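Local coordinates for Slr0280 protein (Synechocystis sp., PDB 5H3K) that is of unknown function but carries a phosphodiester glycosidase (NAGPA-family) domain, consistent with a role in cleaving sugar phosphodiester bonds, at residues F49-N54 and W67-E72; G53-I58 and Q140-V145. All blocks are in the same frame, centred on the assembly; numbering follows the deposited sequence.

Contact 1. Residues F49-N54 and W67-E72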
# COMPACT_ATOMS: atom_id res chain seq x y z
N PHE A 49 -2.44 -19.84 18.05
CA PHE A 49 -3.81 -19.54 18.43
C PHE A 49 -4.65 -20.81 18.54
O PHE A 49 -4.45 -21.75 17.78
CB PHE A 49 -4.44 -18.64 17.37
CG PHE A 49 -3.87 -17.25 17.34
CD1 PHE A 49 -3.62 -16.57 18.51
CD2 PHE A 49 -3.61 -16.63 16.12
CE1 PHE A 49 -3.11 -15.27 18.49
CE2 PHE A 49 -3.10 -15.33 16.09
CZ PHE A 49 -2.85 -14.65 17.27
N ILE A 50 -5.59 -20.82 19.48
CA ILE A 50 -6.57 -21.90 19.57
C ILE A 50 -7.67 -21.67 18.54
O ILE A 50 -8.13 -22.61 17.89
CB ILE A 50 -7.18 -22.01 20.97
CG1 ILE A 50 -6.07 -22.19 22.00
CG2 ILE A 50 -8.16 -23.18 21.03
CD1 ILE A 50 -6.37 -21.60 23.35
N GLN A 51 -8.08 -20.41 18.39
CA GLN A 51 -8.97 -20.00 17.31
C GLN A 51 -8.47 -18.68 16.73
O GLN A 51 -7.79 -17.92 17.41
CB GLN A 51 -10.40 -19.81 17.81
CG GLN A 51 -11.13 -21.10 18.12
CD GLN A 51 -12.60 -20.86 18.37
OE1 GLN A 51 -13.35 -20.53 17.45
NE2 GLN A 51 -13.02 -21.01 19.62
N GLN A 52 -8.84 -18.41 15.49
CA GLN A 52 -8.42 -17.16 14.85
C GLN A 52 -9.28 -16.87 13.63
O GLN A 52 -9.89 -17.77 13.06
CB GLN A 52 -6.95 -17.26 14.43
CG GLN A 52 -6.68 -18.36 13.44
CD GLN A 52 -5.21 -18.60 13.23
OE1 GLN A 52 -4.67 -19.63 13.64
NE2 GLN A 52 -4.54 -17.65 12.60
N GLY A 53 -9.31 -15.60 13.24
CA GLY A 53 -10.08 -15.20 12.07
C GLY A 53 -9.75 -13.80 11.59
O GLY A 53 -8.91 -13.10 12.17
N ASN A 54 -10.41 -13.38 10.52
CA ASN A 54 -10.14 -12.08 9.90
C ASN A 54 -11.35 -11.14 9.92
O ASN A 54 -11.33 -10.08 9.29
CB ASN A 54 -9.62 -12.27 8.47
CG ASN A 54 -10.64 -12.94 7.56
OD1 ASN A 54 -11.65 -13.46 8.02
ND2 ASN A 54 -10.37 -12.94 6.26
N TRP A 67 -8.17 -11.29 14.37
CA TRP A 67 -8.26 -11.63 15.79
C TRP A 67 -7.69 -13.02 16.03
O TRP A 67 -7.60 -13.85 15.12
CB TRP A 67 -9.71 -11.55 16.28
CG TRP A 67 -10.59 -12.53 15.60
CD1 TRP A 67 -11.29 -12.33 14.44
CD2 TRP A 67 -10.87 -13.87 16.01
NE1 TRP A 67 -11.98 -13.47 14.11
CE2 TRP A 67 -11.74 -14.43 15.05
CE3 TRP A 67 -10.47 -14.66 17.09
CZ2 TRP A 67 -12.21 -15.74 15.15
CZ3 TRP A 67 -10.94 -15.96 17.19
CH2 TRP A 67 -11.80 -16.49 16.22
N GLY A 68 -7.29 -13.25 17.27
CA GLY A 68 -6.84 -14.57 17.69
C GLY A 68 -7.11 -14.76 19.17
O GLY A 68 -7.14 -13.80 19.94
N GLN A 69 -7.32 -16.01 19.57
CA GLN A 69 -7.53 -16.34 20.97
C GLN A 69 -6.53 -17.40 21.39
O GLN A 69 -6.22 -18.32 20.63
CB GLN A 69 -8.96 -16.82 21.23
CG GLN A 69 -9.98 -15.70 21.26
CD GLN A 69 -11.40 -16.19 21.48
OE1 GLN A 69 -11.77 -17.28 21.05
NE2 GLN A 69 -12.21 -15.37 22.15
N TRP A 70 -6.01 -17.27 22.61
CA TRP A 70 -5.02 -18.21 23.12
C TRP A 70 -5.17 -18.43 24.62
O TRP A 70 -5.94 -17.74 25.29
CB TRP A 70 -3.60 -17.74 22.79
CG TRP A 70 -3.21 -16.46 23.47
CD1 TRP A 70 -2.54 -16.33 24.65
CD2 TRP A 70 -3.47 -15.13 23.01
NE1 TRP A 70 -2.35 -15.00 24.95
CE2 TRP A 70 -2.92 -14.24 23.96
CE3 TRP A 70 -4.12 -14.60 21.89
CZ2 TRP A 70 -3.00 -12.85 23.81
CZ3 TRP A 70 -4.19 -13.22 21.75
CH2 TRP A 70 -3.64 -12.36 22.70
N GLN A 71 -4.42 -19.40 25.13
CA GLN A 71 -4.42 -19.74 26.55
C GLN A 71 -3.26 -19.08 27.28
O GLN A 71 -2.10 -19.22 26.88
CB GLN A 71 -4.30 -21.25 26.72
CG GLN A 71 -5.62 -21.99 26.83
CD GLN A 71 -5.61 -22.97 27.99
OE1 GLN A 71 -5.99 -22.62 29.11
NE2 GLN A 71 -5.15 -24.20 27.73
N GLU A 72 -3.56 -18.38 28.37
CA GLU A 72 -2.51 -17.75 29.15
C GLU A 72 -2.91 -17.70 30.63
O GLU A 72 -3.85 -16.99 31.00
CB GLU A 72 -2.20 -16.34 28.62
CG GLU A 72 -0.90 -15.76 29.14
CD GLU A 72 -0.66 -14.33 28.69
OE1 GLU A 72 -1.10 -13.95 27.57
OE2 GLU A 72 -0.03 -13.57 29.46

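Contact 2. Residues G53-I58 and Q140-V145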
# COMPACT_ATOMS: atom_id res chain seq x y z
N GLY A 53 -9.31 -15.60 13.24
CA GLY A 53 -10.08 -15.20 12.07
C GLY A 53 -9.75 -13.80 11.59
O GLY A 53 -8.91 -13.10 12.17
N ASN A 54 -10.41 -13.38 10.52
CA ASN A 54 -10.14 -12.08 9.90
C ASN A 54 -11.35 -11.14 9.92
O ASN A 54 -11.33 -10.08 9.29
CB ASN A 54 -9.62 -12.27 8.47
CG ASN A 54 -10.64 -12.94 7.56
OD1 ASN A 54 -11.65 -13.46 8.02
ND2 ASN A 54 -10.37 -12.94 6.26
N GLN A 55 -12.40 -11.53 10.66
CA GLN A 55 -13.60 -10.71 10.79
C GLN A 55 -14.05 -10.58 12.24
O GLN A 55 -13.94 -11.52 13.02
CB GLN A 55 -14.76 -11.33 10.00
CG GLN A 55 -14.44 -11.69 8.56
CD GLN A 55 -15.27 -10.91 7.59
OE1 GLN A 55 -16.35 -11.35 7.18
NE2 GLN A 55 -14.79 -9.73 7.21
N ILE A 56 -14.57 -9.40 12.58
CA ILE A 56 -15.28 -9.22 13.84
C ILE A 56 -16.68 -8.75 13.49
O ILE A 56 -16.89 -8.16 12.42
CB ILE A 56 -14.57 -8.22 14.78
CG1 ILE A 56 -14.47 -6.83 14.15
CG2 ILE A 56 -13.19 -8.74 15.17
CD1 ILE A 56 -14.02 -5.75 15.15
N SER A 57 -17.64 -9.04 14.36
CA SER A 57 -19.01 -8.64 14.11
C SER A 57 -19.48 -7.66 15.18
O SER A 57 -19.29 -7.91 16.37
CB SER A 57 -19.93 -9.86 14.08
OG SER A 57 -21.26 -9.45 13.83
N ILE A 58 -20.06 -6.54 14.75
CA ILE A 58 -20.59 -5.54 15.66
C ILE A 58 -22.00 -5.15 15.20
O ILE A 58 -22.18 -4.69 14.07
CB ILE A 58 -19.74 -4.25 15.65
CG1 ILE A 58 -18.29 -4.55 16.06
CG2 ILE A 58 -20.35 -3.21 16.56
CD1 ILE A 58 -17.39 -3.32 16.03
N GLN A 140 -17.19 -17.35 16.44
CA GLN A 140 -18.10 -18.18 15.67
C GLN A 140 -17.42 -18.46 14.34
O GLN A 140 -17.71 -17.82 13.33
CB GLN A 140 -19.41 -17.42 15.46
CG GLN A 140 -20.53 -18.24 14.87
CD GLN A 140 -21.89 -17.69 15.27
OE1 GLN A 140 -22.02 -17.04 16.31
NE2 GLN A 140 -22.91 -17.94 14.45
N GLY A 141 -16.48 -19.40 14.37
CA GLY A 141 -15.69 -19.71 13.19
C GLY A 141 -14.68 -18.62 12.91
O GLY A 141 -13.81 -18.34 13.74
N ASN A 142 -14.80 -17.99 11.75
CA ASN A 142 -13.86 -16.96 11.32
C ASN A 142 -14.19 -15.58 11.90
O ASN A 142 -13.41 -14.64 11.78
CB ASN A 142 -13.83 -16.92 9.79
CG ASN A 142 -12.87 -15.89 9.25
OD1 ASN A 142 -11.65 -16.01 9.42
ND2 ASN A 142 -13.40 -14.87 8.59
N THR A 143 -15.34 -15.49 12.57
CA THR A 143 -15.85 -14.20 13.04
C THR A 143 -15.94 -14.10 14.57
O THR A 143 -16.64 -14.88 15.22
CB THR A 143 -17.23 -13.90 12.45
OG1 THR A 143 -17.16 -13.94 11.02
CG2 THR A 143 -17.71 -12.52 12.89
N LEU A 144 -15.22 -13.13 15.15
CA LEU A 144 -15.31 -12.88 16.59
C LEU A 144 -16.48 -11.94 16.85
O LEU A 144 -16.53 -10.84 16.30
CB LEU A 144 -14.02 -12.26 17.11
CG LEU A 144 -13.95 -11.82 18.58
CD1 LEU A 144 -13.99 -13.01 19.53
CD2 LEU A 144 -12.68 -11.02 18.83
N VAL A 145 -17.43 -12.36 17.67
CA VAL A 145 -18.59 -11.52 17.94
C VAL A 145 -18.31 -10.57 19.09
O VAL A 145 -18.07 -10.99 20.22
CB VAL A 145 -19.85 -12.37 18.26
CG1 VAL A 145 -21.06 -11.47 18.48
CG2 VAL A 145 -20.11 -13.36 17.13

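Contact 1. Residues F49-N54 and W67-E72
The indole of W67 lies with one face over the backbone of Q52 and G53, so close that its CE2 stands 3.2 Å from G53 N. Its CG is between the backbone N and the carbonyl carbon (chi1 63°), which brings the ring back over the neighbouring strand and carries CZ3 and CH2 to CB of Q51. A CB on G53 would collide with W67 NE1, which is itself hydrogen-bonded to N142 O. With an alanine in place of this tryptophan the indole is gone, which would probably uncover the G53 peptide and leave the N142 carbonyl without its indole donor. F49 supplies a second aromatic contact: its ring centre lies 3.8 Å from G68 CA, a CH-pi contact almost along the ring normal. F49 also sets CE1 3.6 Å from CE3 of W70, the two rings meeting obliquely.

The backbones form a short antiparallel ladder. G53 and W67 are a hydrogen-bonded pair, W67 N reaching G53 O at 2.9 Å and G53 N returning a bond to W67 O. Next along, Q52 and G68 are a non-hydrogen-bonded pair. I50 and Q51 then both face Q69, a classic beta bulge: Q69 N donates to Q51 O (2.9 Å), while I50 N donates to Q69 O at 2.8 Å.

From the bulge, I50 reaches along the strand, its CD1 lying 3.4 Å from Q71 N and also against CG of Q71. Q51 and Q69 run side by side, their amides turned 78° apart; the Q69 amide nitrogen bonds instead to T78 OG1 and L137 O.

Contact 2. Residues G53-I58 and Q140-V145
L144 is held to strand 55-58 through both of its peptide groups: its N donates to Q55 O at 3.0 Å, and its O accepts from S57 N at 2.9 Å. The pairing is parallel, with Q55, I56 and S57 opposite T143, L144 and V145. At the start of the ladder the backbone bond, Q55 N to N142 O at 3.5 Å, is weak, and N142 adds its side chain. Its CG is anti to the backbone N (chi1 -180°), which lets OD1 receive N54 N at 3.1 Å from above the amide plane. The modelled 2.3 Å between N142 ND2 and N54 OD1 is doubtfully short.

N142 belongs to the type II' turn from Q140 to T143, with G141 at its positive-phi position, which leads into strand 143-145. On one face T143 CG2 meets S57 CB at 3.7 Å and OG1 lies near Q55 CB. On the other, I56 CG2 touches L144 CB at 4.1 Å, where L144 also packs on W67 and I56 on L89. The firm bonds along the strands are main chain to main chain, so the ladder itself probably depends little on side-chain identity, whereas at its entry the N142 amide probably adds to the hold.

In the fold
Contacts 1 and 2 start from the same piece of chain, sharing G53 and N54, and their centres are about 11 Å apart. The chain turns a corner at N54, so strand 51-53 serves contact 1 and strand 55-58 serves contact 2. Strand 61-72 pairs antiparallel with both, and strand 143-145 joins the sheet along 55-58. The direct tie is the W67 indole of contact 1, whose NE1 is hydrogen-bonded to N142 O of contact 2 at 3.0 Å, while its CZ2 packs 3.4 Å from G141 O. Both contacts lie on the same side of the chain's centre, about 26 and 24 Å from it.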